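Local coordinates for glucanase (Clostridium thermocellum, PDB 5GXX), which probably hydrolyses internal beta-1,4-glucosidic bonds of cellulose chains, as a family 9 endoglucanase that works in the cellulosome, at residues A495-D500 against Q560-W565; S518-T521 against I527-I530; P587-A592 against G597-G602. The protein carries 1 engineered substitution. All blocks are in the same frame, centred on the assembly; numbering follows the deposited sequence. Where two conformers were deposited one is given.

Contact 1: residues A495-D500 against Q560-W565; sequences AGYSVD and QGTKFW
Y497 sets its CG anti to its carbonyl carbon (chi1 -71°), which carries the phenol out toward the 560-565 segment. F564 places its own CG between backbone N and carbonyl carbon (chi1 62°), and this lifts its ring to meet the tyrosine. The two rings lie with centroids 4.7 Å apart and planes at 36°, an oblique aromatic pair. One corner of the phenylalanine makes the closest approach: F564 CE2 sits over a face of the tyrosine ring, nearer its rim than its centre, and comes within 3.3 Å of Y497 CD1. A495 adds its methyl to the same cluster, CB resting 3.6 Å from F564 CD2. Farther out, T562 approaches from the opposite direction and brings CG2 to 3.5 Å from Y497 OH, while T562 OG1 is hydrogen-bonded to P559 O. No hydrogen bond crosses between the segments; the join depends on apolar and aromatic contact at the surface. The F564 side chain lies about 8 Å from the calcium ion held by D488, E491, D566, N569 and D570.

G496, at positive phi, ends helix 490-494 in a Schellman motif; A495 and Y497, on either side of it in sequence, both point toward the 560-565 segment. Y497, F564 and W565 all rest on V492 of this helix, and W565 NE1 is hydrogen-bonded to T461 OG1 of strand 460-469.

Contact 2: residues S518-T521 against I527-I530; sequences SPIT and IYYI
Backbone hydrogen bonds define the pairing of T521 with Y529, an antiparallel hydrogen-bonded pair. T521 N donates to Y529 O, and Y529 N returns a bond to T521 O, both at 2.8 Å. Two CA-H...O contacts supplement these bonds, the shorter running from Y528 CA to T521 O at 3.1 Å, the other from I520 CA to Y529 O.

Side-chain hydrogen bonds brace the bend before the pair. P519 O accepts S518 OG at 2.8 Å and T521 OG1 at 2.9 Å, and the two hydroxyls reach it from opposite faces of the carbonyl plane. The second donor stands well above that plane. S518 OG also accepts a hydrogen bond from K531 N, which ties the bend to the partner strand.

One aromatic contact is a CH-pi interaction. In Y529, chi1 68° sets CG between the backbone N and the carbonyl carbon and lays one face of the ring against T521 CB, 4.1 Å from the centroid. T521 CG2 continues outward along the ring to lie 3.7 Å from Y529 OH.

Apolar packing is carried by I520, whose two branches serve different partners. CG2 meets Y528 CB at 3.7 Å, the two side chains crossing at about a right angle, while CG1 lies against I530 CG2.

The hairpin, within the predicted cellulose-binding domain, forms one edge of the five-stranded antiparallel sheet, strand 515-524 being outermost within the chain. Strand 527-534 bonds onward to strand 481-488, and I530 packs on F554 and I556 of strand 549-557 in the other sheet of the beta-sandwich.

Contact 3: residues P587-A592 against G597-G602; sequences PVFDGA and GEVPGG
The phenyl ring of F589 meets V599 obliquely: V599 CG1 lies 4.4 Å from F589 CZ. K531 adds a cation-pi interaction to the same ring. The pyrrolidine of P587 lies nearby, and V599 CG1, held anti to the valine carbonyl carbon (chi1 -53°), also reaches P587 CG at 4.1 Å, the two side chains crossing at about a right angle. A single methyl branch therefore bridges proline and phenylalanine.

P587 turns its ring toward the returning chain and meets its backbone. Its CG comes to 3.4 Å from E598 O. The proline CG and CD pack against this buried carbonyl, for which the model has no hydrogen-bonding partner. The E598 side chain starts away from the 587-592 segment, and OE2 forms a salt bridge with K584 NZ. Just before it, G597 passes with its CA 4.4 Å from P587 CA, at phi 99°, where a beta carbon would crowd P587 CA and the preceding carbonyl O; the lack of a side chain allows the close passage.

Beyond V599 the chain reverses in a type II turn closed by G602 N to V599 O, with P600 and G601 at its two central positions, the classic Pro-Gly pairing for such a turn. The whole is the open end of a beta hairpin, strands 588-590 and 593-596, where the chain leaving the second strand continues alongside the residues that lead into the first.

How the contacts relate
Following the chain from the N terminus, contact 1 opens at 495-500 and closes at 560-565, joining the loop after helix 490-494 to the loop between strands 549-557 and 581-583 and enclosing a strand-rich stretch. Contact 2 is nested inside it as a short hairpin closure, 518-521 with 527-530. Contact 3 comes afterwards in series, a second local closure between 587-592 and 597-602. Contacts 1 and 2 touch, V499 CG2 lying 3.6 Å from Y528 CE2. Contact 2 meets contact 3 through I527 and P600, and both reach the same five-stranded sheet, contact 2 at its 515-524 edge and contact 3 at strands 588-590 and 593-596. Contacts 1 and 3 stay about 14 Å apart at their nearest atoms.

Contact 1: residues A495-D500 against Q560-W565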
ATOM      1  N   ALA A 495     -30.729 -31.814  -5.643  1.00 33.05           N
ATOM      2  CA  ALA A 495     -30.958 -31.542  -4.225  1.00 31.66           C
ATOM      3  C   ALA A 495     -32.247 -30.758  -3.963  1.00 31.45           C
ATOM      4  O   ALA A 495     -32.611 -30.518  -2.806  1.00 30.83           O
ATOM      5  CB  ALA A 495     -29.762 -30.811  -3.634  1.00 31.11           C
ATOM      6  N   GLY A 496     -32.931 -30.358  -5.034  1.00 30.43           N
ATOM      7  CA  GLY A 496     -34.235 -29.697  -4.945  1.00 30.30           C
ATOM      8  C   GLY A 496     -34.165 -28.182  -4.955  1.00 29.59           C
ATOM      9  O   GLY A 496     -35.133 -27.496  -4.610  1.00 29.09           O
ATOM     10  N   TYR A 497     -33.009 -27.654  -5.347  1.00 28.84           N
ATOM     11  CA  TYR A 497     -32.798 -26.212  -5.375  1.00 28.65           C
ATOM     12  C   TYR A 497     -32.846 -25.699  -6.808  1.00 28.60           C
ATOM     13  O   TYR A 497     -32.914 -26.499  -7.747  1.00 28.68           O
ATOM     14  CB  TYR A 497     -31.472 -25.856  -4.700  1.00 28.11           C
ATOM     15  CG  TYR A 497     -31.516 -26.054  -3.202  1.00 27.38           C
ATOM     16  CD1 TYR A 497     -31.391 -27.322  -2.646  1.00 27.12           C
ATOM     17  CD2 TYR A 497     -31.703 -24.970  -2.346  1.00 25.24           C
ATOM     18  CE1 TYR A 497     -31.449 -27.507  -1.265  1.00 24.50           C
ATOM     19  CE2 TYR A 497     -31.757 -25.143  -0.973  1.00 26.62           C
ATOM     20  CZ  TYR A 497     -31.634 -26.414  -0.440  1.00 26.87           C
ATOM     21  OH  TYR A 497     -31.680 -26.582   0.926  1.00 25.20           O
ATOM     22  N   SER A 498     -32.860 -24.373  -6.948  1.00 28.06           N
ATOM     23  CA  SER A 498     -32.925 -23.741  -8.261  0.50 27.91           C
ATOM     24  C   SER A 498     -31.838 -22.683  -8.421  1.00 27.32           C
ATOM     25  O   SER A 498     -31.140 -22.344  -7.464  1.00 27.44           O
ATOM     26  CB  SER A 498     -34.298 -23.114  -8.491  0.50 28.10           C
ATOM     27  OG  SER A 498     -34.486 -21.990  -7.649  0.50 27.97           O
ATOM     28  N   VAL A 499     -31.698 -22.171  -9.642  1.00 27.87           N
ATOM     29  CA  VAL A 499     -30.662 -21.183  -9.954  1.00 27.37           C
ATOM     30  C   VAL A 499     -30.759 -19.946  -9.064  1.00 27.76           C
ATOM     31  O   VAL A 499     -29.736 -19.397  -8.651  1.00 27.01           O
ATOM     32  CB  VAL A 499     -30.672 -20.805 -11.457  1.00 28.26           C
ATOM     33  CG1 VAL A 499     -29.723 -19.633 -11.735  1.00 27.26           C
ATOM     34  CG2 VAL A 499     -30.262 -22.002 -12.311  1.00 28.36           C
ATOM     35  N   ASP A 500     -31.979 -19.543  -8.713  1.00 28.02           N
ATOM     36  CA  ASP A 500     -32.177 -18.379  -7.853  1.00 28.17           C
ATOM     37  C   ASP A 500     -31.781 -18.598  -6.387  1.00 27.12           C
ATOM     38  O   ASP A 500     -31.824 -17.665  -5.591  1.00 27.93           O
ATOM     39  CB  ASP A 500     -33.578 -17.764  -8.013  1.00 29.74           C
ATOM     40  CG  ASP A 500     -34.696 -18.619  -7.428  1.00 34.35           C
ATOM     41  OD1 ASP A 500     -34.443 -19.684  -6.822  1.00 37.46           O
ATOM     42  OD2 ASP A 500     -35.869 -18.206  -7.580  1.00 38.59           O
ATOM     43  N   GLN A 560     -25.953 -21.103   2.985  1.00 23.02           N
ATOM     44  CA  GLN A 560     -25.183 -21.609   4.112  1.00 24.18           C
ATOM     45  C   GLN A 560     -25.959 -22.743   4.780  1.00 24.38           C
ATOM     46  O   GLN A 560     -27.171 -22.636   4.980  1.00 25.28           O
ATOM     47  CB  GLN A 560     -24.927 -20.482   5.105  1.00 25.32           C
ATOM     48  CG  GLN A 560     -23.993 -20.833   6.240  1.00 28.45           C
ATOM     49  CD  GLN A 560     -24.243 -19.948   7.436  1.00 34.24           C
ATOM     50  OE1 GLN A 560     -24.515 -18.755   7.283  1.00 36.93           O
ATOM     51  NE2 GLN A 560     -24.176 -20.525   8.631  1.00 33.57           N
ATOM     52  N   GLY A 561     -25.253 -23.827   5.089  1.00 24.51           N
ATOM     53  CA  GLY A 561     -25.855 -25.007   5.704  1.00 24.46           C
ATOM     54  C   GLY A 561     -26.175 -26.123   4.730  1.00 24.35           C
ATOM     55  O   GLY A 561     -26.324 -27.269   5.145  1.00 24.16           O
ATOM     56  N   THR A 562     -26.243 -25.813   3.436  1.00 24.55           N
ATOM     57  CA  THR A 562     -26.447 -26.851   2.427  1.00 24.12           C
ATOM     58  C   THR A 562     -25.169 -27.641   2.141  1.00 24.50           C
ATOM     59  O   THR A 562     -24.064 -27.161   2.399  1.00 23.36           O
ATOM     60  CB  THR A 562     -27.052 -26.303   1.118  1.00 24.22           C
ATOM     61  OG1 THR A 562     -26.137 -25.384   0.508  1.00 22.93           O
ATOM     62  CG2 THR A 562     -28.375 -25.617   1.393  1.00 24.23           C
ATOM     63  N   LYS A 563     -25.338 -28.860   1.637  1.00 24.61           N
ATOM     64  CA  LYS A 563     -24.235 -29.809   1.502  1.00 26.52           C
ATOM     65  C   LYS A 563     -24.112 -30.382   0.090  1.00 27.02           C
ATOM     66  O   LYS A 563     -23.412 -31.376  -0.117  1.00 29.15           O
ATOM     67  CB  LYS A 563     -24.365 -30.952   2.519  1.00 26.71           C
ATOM     68  CG  LYS A 563     -24.618 -30.528   3.964  1.00 26.72           C
ATOM     69  CD  LYS A 563     -23.377 -29.971   4.633  1.00 27.71           C
ATOM     70  CE  LYS A 563     -23.694 -29.579   6.067  1.00 28.75           C
ATOM     71  NZ  LYS A 563     -22.486 -29.055   6.745  1.00 33.75           N
ATOM     72  N   PHE A 564     -24.756 -29.746  -0.885  1.00 26.59           N
ATOM     73  CA  PHE A 564     -24.788 -30.270  -2.250  1.00 26.26           C
ATOM     74  C   PHE A 564     -23.773 -29.674  -3.225  1.00 26.20           C
ATOM     75  O   PHE A 564     -23.441 -30.333  -4.209  1.00 26.48           O
ATOM     76  CB  PHE A 564     -26.191 -30.180  -2.864  1.00 25.56           C
ATOM     77  CG  PHE A 564     -26.721 -28.779  -2.995  1.00 25.93           C
ATOM     78  CD1 PHE A 564     -26.303 -27.950  -4.029  1.00 26.45           C
ATOM     79  CD2 PHE A 564     -27.643 -28.288  -2.084  1.00 24.53           C
ATOM     80  CE1 PHE A 564     -26.801 -26.665  -4.146  1.00 26.46           C
ATOM     81  CE2 PHE A 564     -28.160 -27.013  -2.197  1.00 25.29           C
ATOM     82  CZ  PHE A 564     -27.733 -26.192  -3.234  1.00 26.10           C
ATOM     83  N   TRP A 565     -23.299 -28.457  -2.969  1.00 25.33           N
ATOM     84  CA  TRP A 565     -22.477 -27.730  -3.949  1.00 25.15           C
ATOM     85  C   TRP A 565     -21.305 -28.590  -4.403  1.00 26.37           C
ATOM     86  O   TRP A 565     -20.551 -29.093  -3.576  1.00 26.68           O
ATOM     87  CB  TRP A 565     -21.982 -26.416  -3.340  1.00 24.20           C
ATOM     88  CG  TRP A 565     -21.248 -25.531  -4.319  1.00 24.16           C
ATOM     89  CD1 TRP A 565     -19.913 -25.259  -4.332  1.00 25.86           C
ATOM     90  CD2 TRP A 565     -21.826 -24.801  -5.405  1.00 24.51           C
ATOM     91  NE1 TRP A 565     -19.618 -24.408  -5.375  1.00 26.63           N
ATOM     92  CE2 TRP A 565     -20.774 -24.114  -6.050  1.00 25.17           C
ATOM     93  CE3 TRP A 565     -23.129 -24.678  -5.912  1.00 26.46           C
ATOM     94  CZ2 TRP A 565     -20.984 -23.309  -7.176  1.00 23.52           C
ATOM     95  CZ3 TRP A 565     -23.340 -23.867  -7.020  1.00 24.52           C
ATOM     96  CH2 TRP A 565     -22.267 -23.196  -7.644  1.00 24.36           C
TER

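Contact 2: residues S518-T521 against I527-I530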
ATOM      1  N   SER A 518     -22.477 -10.709 -14.757  1.00 19.33           N
ATOM      2  CA  SER A 518     -23.832 -11.009 -15.198  1.00 20.22           C
ATOM      3  C   SER A 518     -24.537 -11.884 -14.165  1.00 21.32           C
ATOM      4  O   SER A 518     -23.873 -12.516 -13.336  1.00 20.97           O
ATOM      5  CB  SER A 518     -23.797 -11.757 -16.529  1.00 19.42           C
ATOM      6  OG  SER A 518     -23.383 -13.097 -16.347  1.00 21.18           O
ATOM      7  N   PRO A 519     -25.880 -11.945 -14.228  1.00 22.45           N
ATOM      8  CA  PRO A 519     -26.564 -12.997 -13.486  1.00 21.80           C
ATOM      9  C   PRO A 519     -26.157 -14.359 -14.053  1.00 20.71           C
ATOM     10  O   PRO A 519     -25.578 -14.431 -15.142  1.00 21.80           O
ATOM     11  CB  PRO A 519     -28.056 -12.723 -13.747  1.00 23.02           C
ATOM     12  CG  PRO A 519     -28.136 -11.358 -14.356  1.00 23.75           C
ATOM     13  CD  PRO A 519     -26.804 -11.084 -14.989  1.00 22.32           C
ATOM     14  N   ILE A 520     -26.416 -15.431 -13.309  1.00 21.03           N
ATOM     15  CA  ILE A 520     -26.112 -16.786 -13.774  1.00 20.51           C
ATOM     16  C   ILE A 520     -27.017 -17.109 -14.954  1.00 21.58           C
ATOM     17  O   ILE A 520     -28.235 -16.953 -14.855  1.00 22.95           O
ATOM     18  CB  ILE A 520     -26.281 -17.802 -12.624  1.00 20.93           C
ATOM     19  CG1 ILE A 520     -25.312 -17.452 -11.489  1.00 18.73           C
ATOM     20  CG2 ILE A 520     -26.078 -19.230 -13.113  1.00 22.95           C
ATOM     21  CD1 ILE A 520     -25.643 -18.153 -10.173  1.00 21.32           C
ATOM     22  N   THR A 521     -26.390 -17.515 -16.059  1.00 22.36           N
ATOM     23  CA  THR A 521     -27.024 -17.586 -17.374  1.00 23.30           C
ATOM     24  C   THR A 521     -26.942 -18.988 -17.936  1.00 23.48           C
ATOM     25  O   THR A 521     -25.897 -19.638 -17.871  1.00 23.66           O
ATOM     26  CB  THR A 521     -26.323 -16.589 -18.319  1.00 23.33           C
ATOM     27  OG1 THR A 521     -26.485 -15.276 -17.771  1.00 26.46           O
ATOM     28  CG2 THR A 521     -26.936 -16.613 -19.720  1.00 23.23           C
ATOM     29  N   ILE A 527     -25.754 -26.681 -17.878  1.00 28.23           N
ATOM     30  CA  ILE A 527     -24.568 -25.816 -17.908  1.00 26.75           C
ATOM     31  C   ILE A 527     -24.955 -24.345 -17.867  1.00 24.99           C
ATOM     32  O   ILE A 527     -25.758 -23.865 -18.671  1.00 25.32           O
ATOM     33  CB  ILE A 527     -23.659 -26.047 -19.144  1.00 26.90           C
ATOM     34  CG1 ILE A 527     -23.354 -27.536 -19.364  1.00 28.91           C
ATOM     35  CG2 ILE A 527     -22.377 -25.213 -19.023  1.00 24.02           C
ATOM     36  CD1 ILE A 527     -22.819 -28.283 -18.155  1.00 28.78           C
ATOM     37  N   TYR A 528     -24.371 -23.634 -16.908  1.00 23.96           N
ATOM     38  CA  TYR A 528     -24.668 -22.225 -16.703  1.00 22.99           C
ATOM     39  C   TYR A 528     -23.356 -21.455 -16.579  1.00 21.78           C
ATOM     40  O   TYR A 528     -22.297 -22.061 -16.378  1.00 22.56           O
ATOM     41  CB  TYR A 528     -25.509 -22.043 -15.432  1.00 22.47           C
ATOM     42  CG  TYR A 528     -26.929 -22.559 -15.531  1.00 24.00           C
ATOM     43  CD1 TYR A 528     -27.211 -23.919 -15.464  1.00 24.64           C
ATOM     44  CD2 TYR A 528     -27.987 -21.672 -15.668  1.00 23.25           C
ATOM     45  CE1 TYR A 528     -28.525 -24.384 -15.561  1.00 22.69           C
ATOM     46  CE2 TYR A 528     -29.300 -22.118 -15.757  1.00 25.68           C
ATOM     47  CZ  TYR A 528     -29.557 -23.473 -15.702  1.00 24.42           C
ATOM     48  OH  TYR A 528     -30.860 -23.896 -15.795  1.00 27.57           O
ATOM     49  N   TYR A 529     -23.413 -20.131 -16.700  1.00 21.31           N
ATOM     50  CA  TYR A 529     -22.198 -19.329 -16.536  1.00 19.89           C
ATOM     51  C   TYR A 529     -22.486 -17.922 -16.031  1.00 19.64           C
ATOM     52  O   TYR A 529     -23.604 -17.407 -16.143  1.00 19.77           O
ATOM     53  CB  TYR A 529     -21.405 -19.244 -17.854  1.00 21.70           C
ATOM     54  CG  TYR A 529     -22.096 -18.460 -18.946  1.00 21.84           C
ATOM     55  CD1 TYR A 529     -23.142 -19.021 -19.678  1.00 25.93           C
ATOM     56  CD2 TYR A 529     -21.733 -17.150 -19.232  1.00 25.17           C
ATOM     57  CE1 TYR A 529     -23.799 -18.301 -20.674  1.00 28.89           C
ATOM     58  CE2 TYR A 529     -22.365 -16.429 -20.238  1.00 25.53           C
ATOM     59  CZ  TYR A 529     -23.397 -17.005 -20.949  1.00 30.66           C
ATOM     60  OH  TYR A 529     -24.020 -16.271 -21.932  1.00 32.37           O
ATOM     61  N   ILE A 530     -21.438 -17.297 -15.509  1.00 18.04           N
ATOM     62  CA  ILE A 530     -21.434 -15.851 -15.328  1.00 18.79           C
ATOM     63  C   ILE A 530     -20.374 -15.300 -16.266  1.00 18.46           C
ATOM     64  O   ILE A 530     -19.377 -15.972 -16.573  1.00 19.52           O
ATOM     65  CB  ILE A 530     -21.187 -15.402 -13.864  1.00 18.23           C
ATOM     66  CG1 ILE A 530     -19.843 -15.912 -13.328  1.00 19.21           C
ATOM     67  CG2 ILE A 530     -22.370 -15.830 -12.998  1.00 18.43           C
ATOM     68  CD1 ILE A 530     -19.425 -15.328 -11.966  1.00 21.04           C
TER

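Contact 3: residues P587-A592 against G597-G602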
ATOM      1  N   PRO A 587     -12.712 -18.742 -20.761  1.00 18.90           N
ATOM      2  CA  PRO A 587     -12.371 -18.103 -22.034  1.00 19.90           C
ATOM      3  C   PRO A 587     -12.578 -16.593 -22.023  1.00 20.05           C
ATOM      4  O   PRO A 587     -13.469 -16.076 -21.346  1.00 20.71           O
ATOM      5  CB  PRO A 587     -13.308 -18.793 -23.031  1.00 19.49           C
ATOM      6  CG  PRO A 587     -14.488 -19.214 -22.199  1.00 19.54           C
ATOM      7  CD  PRO A 587     -13.871 -19.644 -20.899  1.00 18.90           C
ATOM      8  N   VAL A 588     -11.726 -15.908 -22.780  1.00 19.46           N
ATOM      9  CA  VAL A 588     -11.752 -14.458 -22.911  1.00 17.87           C
ATOM     10  C   VAL A 588     -12.353 -14.100 -24.260  1.00 18.88           C
ATOM     11  O   VAL A 588     -12.080 -14.780 -25.262  1.00 17.86           O
ATOM     12  CB  VAL A 588     -10.323 -13.905 -22.817  1.00 16.91           C
ATOM     13  CG1 VAL A 588     -10.317 -12.388 -23.007  1.00 15.01           C
ATOM     14  CG2 VAL A 588      -9.663 -14.304 -21.482  1.00 15.47           C
ATOM     15  N   PHE A 589     -13.145 -13.030 -24.257  1.00 16.80           N
ATOM     16  CA  PHE A 589     -13.863 -12.499 -25.422  1.00 16.86           C
ATOM     17  C   PHE A 589     -13.571 -11.010 -25.651  1.00 17.70           C
ATOM     18  O   PHE A 589     -13.429 -10.223 -24.710  1.00 17.15           O
ATOM     19  CB  PHE A 589     -15.382 -12.712 -25.262  1.00 16.81           C
ATOM     20  CG  PHE A 589     -15.784 -14.147 -25.081  1.00 20.75           C
ATOM     21  CD1 PHE A 589     -15.694 -14.770 -23.840  1.00 23.05           C
ATOM     22  CD2 PHE A 589     -16.286 -14.865 -26.161  1.00 20.45           C
ATOM     23  CE1 PHE A 589     -16.058 -16.103 -23.691  1.00 24.75           C
ATOM     24  CE2 PHE A 589     -16.667 -16.191 -26.014  1.00 24.61           C
ATOM     25  CZ  PHE A 589     -16.556 -16.812 -24.784  1.00 24.12           C
ATOM     26  N   ASP A 590     -13.450 -10.645 -26.927  1.00 17.15           N
ATOM     27  CA  ASP A 590     -13.449  -9.262 -27.369  1.00 17.23           C
ATOM     28  C   ASP A 590     -14.800  -9.110 -28.042  1.00 17.96           C
ATOM     29  O   ASP A 590     -15.025  -9.717 -29.093  1.00 18.70           O
ATOM     30  CB  ASP A 590     -12.324  -9.090 -28.395  1.00 16.20           C
ATOM     31  CG  ASP A 590     -12.270  -7.693 -29.000  1.00 17.99           C
ATOM     32  OD1 ASP A 590     -13.183  -6.866 -28.783  1.00 19.25           O
ATOM     33  OD2 ASP A 590     -11.272  -7.412 -29.702  1.00 18.01           O
ATOM     34  N   GLY A 591     -15.701  -8.351 -27.425  1.00 17.02           N
ATOM     35  CA  GLY A 591     -17.108  -8.353 -27.826  1.00 18.07           C
ATOM     36  C   GLY A 591     -17.624  -9.783 -27.787  1.00 19.21           C
ATOM     37  O   GLY A 591     -17.433 -10.485 -26.788  1.00 19.79           O
ATOM     38  N   ALA A 592     -18.277 -10.222 -28.864  1.00 19.38           N
ATOM     39  CA  ALA A 592     -18.745 -11.604 -28.982  1.00 20.52           C
ATOM     40  C   ALA A 592     -17.738 -12.605 -29.578  1.00 22.07           C
ATOM     41  O   ALA A 592     -18.079 -13.769 -29.795  1.00 24.68           O
ATOM     42  CB  ALA A 592     -20.045 -11.621 -29.777  1.00 21.42           C
ATOM     43  N   GLY A 597      -8.957 -19.612 -25.190  1.00 22.48           N
ATOM     44  CA  GLY A 597      -9.551 -20.630 -24.317  1.00 23.63           C
ATOM     45  C   GLY A 597     -10.581 -21.501 -25.006  1.00 24.97           C
ATOM     46  O   GLY A 597     -10.675 -21.504 -26.234  1.00 25.26           O
ATOM     47  N   GLU A 598     -11.356 -22.227 -24.206  1.00 25.03           N
ATOM     48  CA  GLU A 598     -12.295 -23.230 -24.681  1.00 25.83           C
ATOM     49  C   GLU A 598     -13.626 -23.036 -23.966  1.00 25.80           C
ATOM     50  O   GLU A 598     -13.666 -22.464 -22.877  1.00 24.77           O
ATOM     51  CB  GLU A 598     -11.753 -24.634 -24.387  1.00 26.29           C
ATOM     52  CG  GLU A 598     -10.623 -25.090 -25.297  1.00 29.91           C
ATOM     53  CD  GLU A 598     -10.004 -26.412 -24.868  1.00 35.93           C
ATOM     54  OE1 GLU A 598     -10.578 -27.114 -24.006  1.00 37.11           O
ATOM     55  OE2 GLU A 598      -8.930 -26.754 -25.410  1.00 39.32           O
ATOM     56  N   VAL A 599     -14.703 -23.511 -24.583  1.00 26.30           N
ATOM     57  CA  VAL A 599     -16.033 -23.460 -23.993  1.00 27.19           C
ATOM     58  C   VAL A 599     -16.564 -24.882 -23.838  1.00 29.07           C
ATOM     59  O   VAL A 599     -16.058 -25.794 -24.507  1.00 29.86           O
ATOM     60  CB  VAL A 599     -17.008 -22.622 -24.849  1.00 28.02           C
ATOM     61  CG1 VAL A 599     -16.440 -21.247 -25.130  1.00 25.70           C
ATOM     62  CG2 VAL A 599     -17.312 -23.329 -26.167  1.00 29.92           C
ATOM     63  N   PRO A 600     -17.560 -25.077 -22.951  1.00 28.99           N
ATOM     64  CA  PRO A 600     -18.169 -26.401 -22.811  1.00 29.77           C
ATOM     65  C   PRO A 600     -18.760 -26.906 -24.122  1.00 31.70           C
ATOM     66  O   PRO A 600     -19.553 -26.205 -24.748  1.00 31.88           O
ATOM     67  CB  PRO A 600     -19.295 -26.168 -21.805  1.00 30.01           C
ATOM     68  CG  PRO A 600     -18.852 -24.983 -21.006  1.00 28.27           C
ATOM     69  CD  PRO A 600     -18.156 -24.106 -22.010  1.00 28.53           C
ATOM     70  N   GLY A 601     -18.378 -28.117 -24.520  1.00 33.46           N
ATOM     71  CA  GLY A 601     -18.922 -28.723 -25.733  1.00 35.47           C
ATOM     72  C   GLY A 601     -18.205 -28.277 -26.994  1.00 37.21           C
ATOM     73  O   GLY A 601     -18.573 -28.681 -28.101  1.00 38.13           O
ATOM     74  N   GLY A 602     -17.175 -27.454 -26.820  1.00 37.60           N
ATOM     75  CA  GLY A 602     -16.327 -26.999 -27.916  1.00 39.05           C
ATOM     76  C   GLY A 602     -17.052 -26.213 -28.994  1.00 40.42           C
ATOM     77  O   GLY A 602     -18.126 -25.653 -28.761  1.00 40.45           O
TER